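Local coordinates for protein putative sporulation-specific glycosylase ydhD (Bacillus subtilis subsp. subtilis str. 168, PDB 3CZ8) that probably hydrolyses glycosidic bonds of a polysaccharide, with a likely role in sporulation, through a catalytic domain of glycosyl hydrolase family 18, at residues Y183-A196 / G220-Y232. The protein carries 1 engineered substitution. Numbering follows the deposited sequence.
Sequences YDWHHAGSEPGPVA and GVPLYGYDWIIPY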
loop_
_atom_site.group_PDB
_atom_site.type_symbol
_atom_site.label_atom_id
_atom_site.label_comp_id
_atom_site.label_asym_id
_atom_site.label_seq_id
_atom_site.Cartn_x
_atom_site.Cartn_y
_atom_site.Cartn_z
ATOM N N TYR A 183 -6.592 16.517 -2.529
ATOM C CA TYR A 183 -5.461 16.095 -3.357
ATOM C C TYR A 183 -5.918 15.918 -4.794
ATOM O O TYR A 183 -7.108 16.074 -5.085
ATOM C CB TYR A 183 -4.831 14.788 -2.834
ATOM C CG TYR A 183 -5.802 13.653 -2.592
ATOM C CD1 TYR A 183 -6.237 12.842 -3.639
ATOM C CD2 TYR A 183 -6.273 13.379 -1.312
ATOM C CE1 TYR A 183 -7.135 11.808 -3.421
ATOM C CE2 TYR A 183 -7.165 12.338 -1.084
ATOM C CZ TYR A 183 -7.588 11.560 -2.144
ATOM O OH TYR A 183 -8.471 10.528 -1.931
ATOM N N ASP A 184 -4.973 15.568 -5.669
ATOM C CA ASP A 184 -5.217 15.365 -7.110
ATOM C C ASP A 184 -5.581 16.641 -7.869
ATOM O O ASP A 184 -6.306 16.589 -8.868
ATOM C CB ASP A 184 -6.229 14.235 -7.394
ATOM C CG ASP A 184 -5.605 12.858 -7.311
ATOM O OD1 ASP A 184 -4.399 12.766 -7.013
ATOM O OD2 ASP A 184 -6.321 11.865 -7.551
ATOM N N TRP A 185 -5.059 17.774 -7.397
ATOM C CA TRP A 185 -5.076 19.022 -8.162
ATOM C C TRP A 185 -4.247 18.858 -9.430
ATOM O O TRP A 185 -4.543 19.455 -10.464
ATOM C CB TRP A 185 -4.568 20.194 -7.320
ATOM C CG TRP A 185 -5.663 20.866 -6.542
ATOM C CD1 TRP A 185 -6.602 21.737 -7.030
ATOM C CD2 TRP A 185 -5.943 20.716 -5.146
ATOM N NE1 TRP A 185 -7.445 22.139 -6.024
ATOM C CE2 TRP A 185 -7.067 21.527 -4.857
ATOM C CE3 TRP A 185 -5.355 19.978 -4.109
ATOM C CZ2 TRP A 185 -7.614 21.624 -3.570
ATOM C CZ3 TRP A 185 -5.895 20.076 -2.828
ATOM C CH2 TRP A 185 -7.016 20.891 -2.571
ATOM N N HIS A 186 -3.208 18.035 -9.330
ATOM C CA HIS A 186 -2.552 17.463 -10.490
ATOM C C HIS A 186 -2.528 15.961 -10.295
ATOM O O HIS A 186 -2.381 15.479 -9.168
ATOM C CB HIS A 186 -1.141 18.014 -10.645
ATOM C CG HIS A 186 -1.093 19.502 -10.768
ATOM N ND1 HIS A 186 -1.152 20.151 -11.983
ATOM C CD2 HIS A 186 -1.009 20.472 -9.829
ATOM C CE1 HIS A 186 -1.091 21.455 -11.785
ATOM N NE2 HIS A 186 -1.001 21.676 -10.486
ATOM N N HIS A 187 -2.679 15.233 -11.397
ATOM C CA HIS A 187 -2.858 13.785 -11.366
ATOM C C HIS A 187 -2.358 13.140 -12.661
ATOM O O HIS A 187 -1.706 13.800 -13.476
ATOM C CB HIS A 187 -4.333 13.435 -11.110
ATOM C CG HIS A 187 -5.282 14.042 -12.098
ATOM N ND1 HIS A 187 -5.776 13.344 -13.179
ATOM C CD2 HIS A 187 -5.828 15.280 -12.170
ATOM C CE1 HIS A 187 -6.579 14.126 -13.877
ATOM N NE2 HIS A 187 -6.627 15.307 -13.287
ATOM N N ALA A 188 -2.685 11.860 -12.846
ATOM C CA ALA A 188 -2.194 11.050 -13.974
ATOM C C ALA A 188 -2.669 11.527 -15.347
ATOM O O ALA A 188 -1.980 11.326 -16.351
ATOM C CB ALA A 188 -2.548 9.569 -13.769
ATOM N N GLY A 189 -3.844 12.149 -15.381
ATOM C CA GLY A 189 -4.410 12.674 -16.617
ATOM C C GLY A 189 -4.246 14.176 -16.769
ATOM O O GLY A 189 -5.002 14.808 -17.509
ATOM N N SER A 190 -3.265 14.750 -16.075
ATOM C CA SER A 190 -2.998 16.187 -16.179
ATOM C C SER A 190 -1.517 16.520 -16.417
ATOM O O SER A 190 -0.667 15.631 -16.481
ATOM C CB SER A 190 -3.519 16.923 -14.940
ATOM O OG SER A 190 -2.596 16.862 -13.864
ATOM N N GLU A 191 -1.247 17.816 -16.564
ATOM C CA GLU A 191 0.095 18.395 -16.590
ATOM C C GLU A 191 0.744 18.227 -15.204
ATOM O O GLU A 191 0.038 18.274 -14.188
ATOM C CB GLU A 191 -0.036 19.884 -16.956
ATOM C CG GLU A 191 1.252 20.703 -17.097
ATOM C CD GLU A 191 1.817 20.699 -18.508
ATOM O OE1 GLU A 191 1.053 20.953 -19.467
ATOM O OE2 GLU A 191 3.035 20.459 -18.655
ATOM N N PRO A 192 2.075 17.982 -15.157
ATOM C CA PRO A 192 2.825 17.931 -13.894
ATOM C C PRO A 192 2.668 19.131 -12.966
ATOM O O PRO A 192 2.635 20.272 -13.421
ATOM C CB PRO A 192 4.287 17.799 -14.353
ATOM C CG PRO A 192 4.274 18.129 -15.819
ATOM C CD PRO A 192 2.953 17.661 -16.299
ATOM N N GLY A 193 2.573 18.842 -11.670
ATOM C CA GLY A 193 2.461 19.855 -10.625
ATOM C C GLY A 193 2.120 19.219 -9.287
ATOM O O GLY A 193 1.875 18.012 -9.226
ATOM N N PRO A 194 2.094 20.026 -8.207
ATOM C CA PRO A 194 1.863 19.538 -6.843
ATOM C C PRO A 194 0.506 18.873 -6.676
ATOM O O PRO A 194 -0.509 19.417 -7.114
ATOM C CB PRO A 194 1.948 20.809 -5.991
ATOM C CG PRO A 194 1.701 21.928 -6.942
ATOM C CD PRO A 194 2.274 21.489 -8.238
ATOM N N VAL A 195 0.503 17.700 -6.050
ATOM C CA VAL A 195 -0.710 16.917 -5.849
ATOM C C VAL A 195 -1.687 17.609 -4.888
ATOM O O VAL A 195 -2.902 17.609 -5.103
ATOM C CB VAL A 195 -0.353 15.511 -5.331
ATOM C CG1 VAL A 195 -1.588 14.761 -4.942
ATOM C CG2 VAL A 195 0.425 14.733 -6.392
ATOM N N ALA A 196 -1.132 18.200 -3.834
ATOM C CA ALA A 196 -1.922 18.885 -2.825
ATOM C C ALA A 196 -1.212 20.164 -2.380
ATOM O O ALA A 196 -0.686 20.232 -1.258
ATOM C CB ALA A 196 -2.177 17.963 -1.647
ATOM N N GLY A 220 -8.268 15.012 4.199
ATOM C CA GLY A 220 -7.609 13.820 3.668
ATOM C C GLY A 220 -6.330 14.161 2.921
ATOM O O GLY A 220 -6.295 15.115 2.149
ATOM N N VAL A 221 -5.274 13.383 3.163
ATOM C CA VAL A 221 -3.984 13.580 2.486
ATOM C C VAL A 221 -3.840 12.635 1.266
ATOM O O VAL A 221 -4.549 11.621 1.190
ATOM C CB VAL A 221 -2.784 13.443 3.470
ATOM C CG1 VAL A 221 -2.897 14.448 4.635
ATOM C CG2 VAL A 221 -2.613 12.013 3.960
ATOM N N PRO A 222 -2.957 12.979 0.292
ATOM C CA PRO A 222 -2.799 12.154 -0.916
ATOM C C PRO A 222 -2.432 10.695 -0.662
ATOM O O PRO A 222 -1.651 10.387 0.238
ATOM C CB PRO A 222 -1.655 12.838 -1.668
ATOM C CG PRO A 222 -1.649 14.215 -1.177
ATOM C CD PRO A 222 -2.083 14.169 0.240
ATOM N N LEU A 223 -3.022 9.814 -1.456
ATOM C CA LEU A 223 -2.625 8.417 -1.494
ATOM C C LEU A 223 -1.440 8.242 -2.453
ATOM O O LEU A 223 -0.505 7.498 -2.153
ATOM C CB LEU A 223 -3.827 7.558 -1.921
ATOM C CG LEU A 223 -3.747 6.045 -2.170
ATOM C CD1 LEU A 223 -3.156 5.259 -1.000
ATOM C CD2 LEU A 223 -5.132 5.519 -2.538
ATOM N N TYR A 224 -1.473 8.959 -3.582
ATOM C CA TYR A 224 -0.507 8.815 -4.687
ATOM C C TYR A 224 0.299 10.084 -4.968
ATOM O O TYR A 224 -0.250 11.185 -4.910
ATOM C CB TYR A 224 -1.245 8.494 -5.996
ATOM C CG TYR A 224 -1.970 7.169 -6.077
ATOM C CD1 TYR A 224 -1.275 5.963 -6.001
ATOM C CD2 TYR A 224 -3.351 7.126 -6.293
ATOM C CE1 TYR A 224 -1.938 4.746 -6.098
ATOM C CE2 TYR A 224 -4.027 5.910 -6.394
ATOM C CZ TYR A 224 -3.312 4.725 -6.295
ATOM O OH TYR A 224 -3.962 3.518 -6.392
ATOM N N GLY A 225 1.568 9.915 -5.322
ATOM C CA GLY A 225 2.363 10.955 -5.967
ATOM C C GLY A 225 2.373 10.571 -7.439
ATOM O O GLY A 225 1.827 9.523 -7.804
ATOM N N TYR A 226 2.954 11.399 -8.303
ATOM C CA TYR A 226 2.962 11.064 -9.734
ATOM C C TYR A 226 4.293 11.304 -10.421
ATOM O O TYR A 226 5.027 12.221 -10.064
ATOM C CB TYR A 226 1.820 11.758 -10.508
ATOM C CG TYR A 226 0.433 11.415 -10.012
ATOM C CD1 TYR A 226 -0.241 10.287 -10.474
ATOM C CD2 TYR A 226 -0.201 12.216 -9.065
ATOM C CE1 TYR A 226 -1.510 9.970 -9.998
ATOM C CE2 TYR A 226 -1.460 11.909 -8.582
ATOM C CZ TYR A 226 -2.111 10.791 -9.051
ATOM O OH TYR A 226 -3.362 10.503 -8.566
ATOM N N ASP A 227 4.573 10.468 -11.417
ATOM C CA ASP A 227 5.778 10.552 -12.234
ATOM C C ASP A 227 5.362 10.835 -13.675
ATOM O O ASP A 227 4.855 9.951 -14.358
ATOM C CB ASP A 227 6.530 9.217 -12.157
ATOM C CG ASP A 227 7.960 9.299 -12.675
ATOM O OD1 ASP A 227 8.787 8.484 -12.217
ATOM O OD2 ASP A 227 8.274 10.162 -13.523
ATOM N N TRP A 228 5.584 12.070 -14.122
ATOM C CA TRP A 228 5.211 12.511 -15.474
ATOM C C TRP A 228 6.439 12.606 -16.379
ATOM O O TRP A 228 7.493 13.058 -15.943
ATOM C CB TRP A 228 4.627 13.924 -15.426
ATOM C CG TRP A 228 3.283 14.119 -14.788
ATOM C CD1 TRP A 228 2.066 14.059 -15.410
ATOM C CD2 TRP A 228 3.020 14.495 -13.430
ATOM N NE1 TRP A 228 1.063 14.339 -14.519
ATOM C CE2 TRP A 228 1.616 14.617 -13.296
ATOM C CE3 TRP A 228 3.830 14.734 -12.309
ATOM C CZ2 TRP A 228 1.003 14.967 -12.085
ATOM C CZ3 TRP A 228 3.221 15.090 -11.107
ATOM C CH2 TRP A 228 1.817 15.200 -11.006
ATOM N N ILE A 229 6.295 12.220 -17.647
ATOM C CA ILE A 229 7.317 12.539 -18.652
ATOM C C ILE A 229 7.115 13.982 -19.144
ATOM O O ILE A 229 6.081 14.298 -19.747
ATOM C CB ILE A 229 7.327 11.531 -19.848
ATOM C CG1 ILE A 229 7.908 10.179 -19.427
ATOM C CG2 ILE A 229 8.168 12.060 -21.012
ATOM C CD1 ILE A 229 6.892 9.067 -19.302
ATOM N N ILE A 230 8.086 14.858 -18.863
ATOM C CA ILE A 230 8.043 16.231 -19.394
ATOM C C ILE A 230 8.488 16.266 -20.869
ATOM O O ILE A 230 8.954 15.252 -21.392
ATOM C CB ILE A 230 8.650 17.321 -18.461
ATOM C CG1 ILE A 230 10.027 16.925 -17.934
ATOM C CG2 ILE A 230 7.676 17.634 -17.333
ATOM C CD1 ILE A 230 10.718 18.044 -17.162
ATOM N N PRO A 231 8.469 17.444 -21.513
ATOM C CA PRO A 231 7.530 17.740 -22.562
ATOM C C PRO A 231 6.288 16.829 -22.533
ATOM O O PRO A 231 6.268 15.744 -23.127
ATOM C CB PRO A 231 8.420 17.656 -23.808
ATOM C CG PRO A 231 9.862 18.180 -23.208
ATOM C CD PRO A 231 9.608 18.356 -21.671
ATOM N N TYR A 232 5.279 17.299 -21.794
ATOM C CA TYR A 232 4.022 16.585 -21.566
ATOM C C TYR A 232 3.235 16.355 -22.856
ATOM O O TYR A 232 3.074 17.263 -23.676
ATOM C CB TYR A 232 3.158 17.320 -20.525
ATOM C CG TYR A 232 1.751 16.766 -20.377
ATOM C CD1 TYR A 232 1.531 15.510 -19.810
ATOM C CD2 TYR A 232 0.642 17.495 -20.811
ATOM C CE1 TYR A 232 0.246 14.994 -19.678
ATOM C CE2 TYR A 232 -0.649 16.985 -20.684
ATOM C CZ TYR A 232 -0.838 15.736 -20.114
ATOM O OH TYR A 232 -2.109 15.222 -19.983
HETATM O O HOH W 1 -4.697 9.921 -11.248
#
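Pro-192 lies over one face of the Trp-228 indole, its CA 3.5 Å from the centroid of the six-membered ring in a CH-pi contact, with Gly-193 N beside it toward the rim; the opposite face carries Tyr-226 CB. At the indole edge, Trp-228 NE1 gives a weak, bent hydrogen bond to His-187 O (3.0 Å, 131°), the carbonyl that also closes the type I turn from His-187 to Ser-190. The Tyr-226 ring takes His-187 CA and Ala-188 N over one face, while Val-195 CG2, in one of two conformers, packs at its edge. Tyr-226 OH donates to Asp-184 OD1 (2.9 Å) on the syn side, 34° out of the carboxylate plane, and accepts from a water that also takes Ala-188 N-H. The loop following barrel strand 177-181 thus packs on strand 225-229 of the antiparallel sheet inserted into the family 18 TIM barrel. At the barrel end, Tyr-183 CB packs 3.6 Å from Pro-222 CG, and a chi1 of 51° swings the ring edge to Gly-220 O; this side chain lies about 6 Å from that of Glu-120, the predicted proton donor. Farther out, Glu-191 CA sits squarely over the poorly ordered Tyr-232 ring.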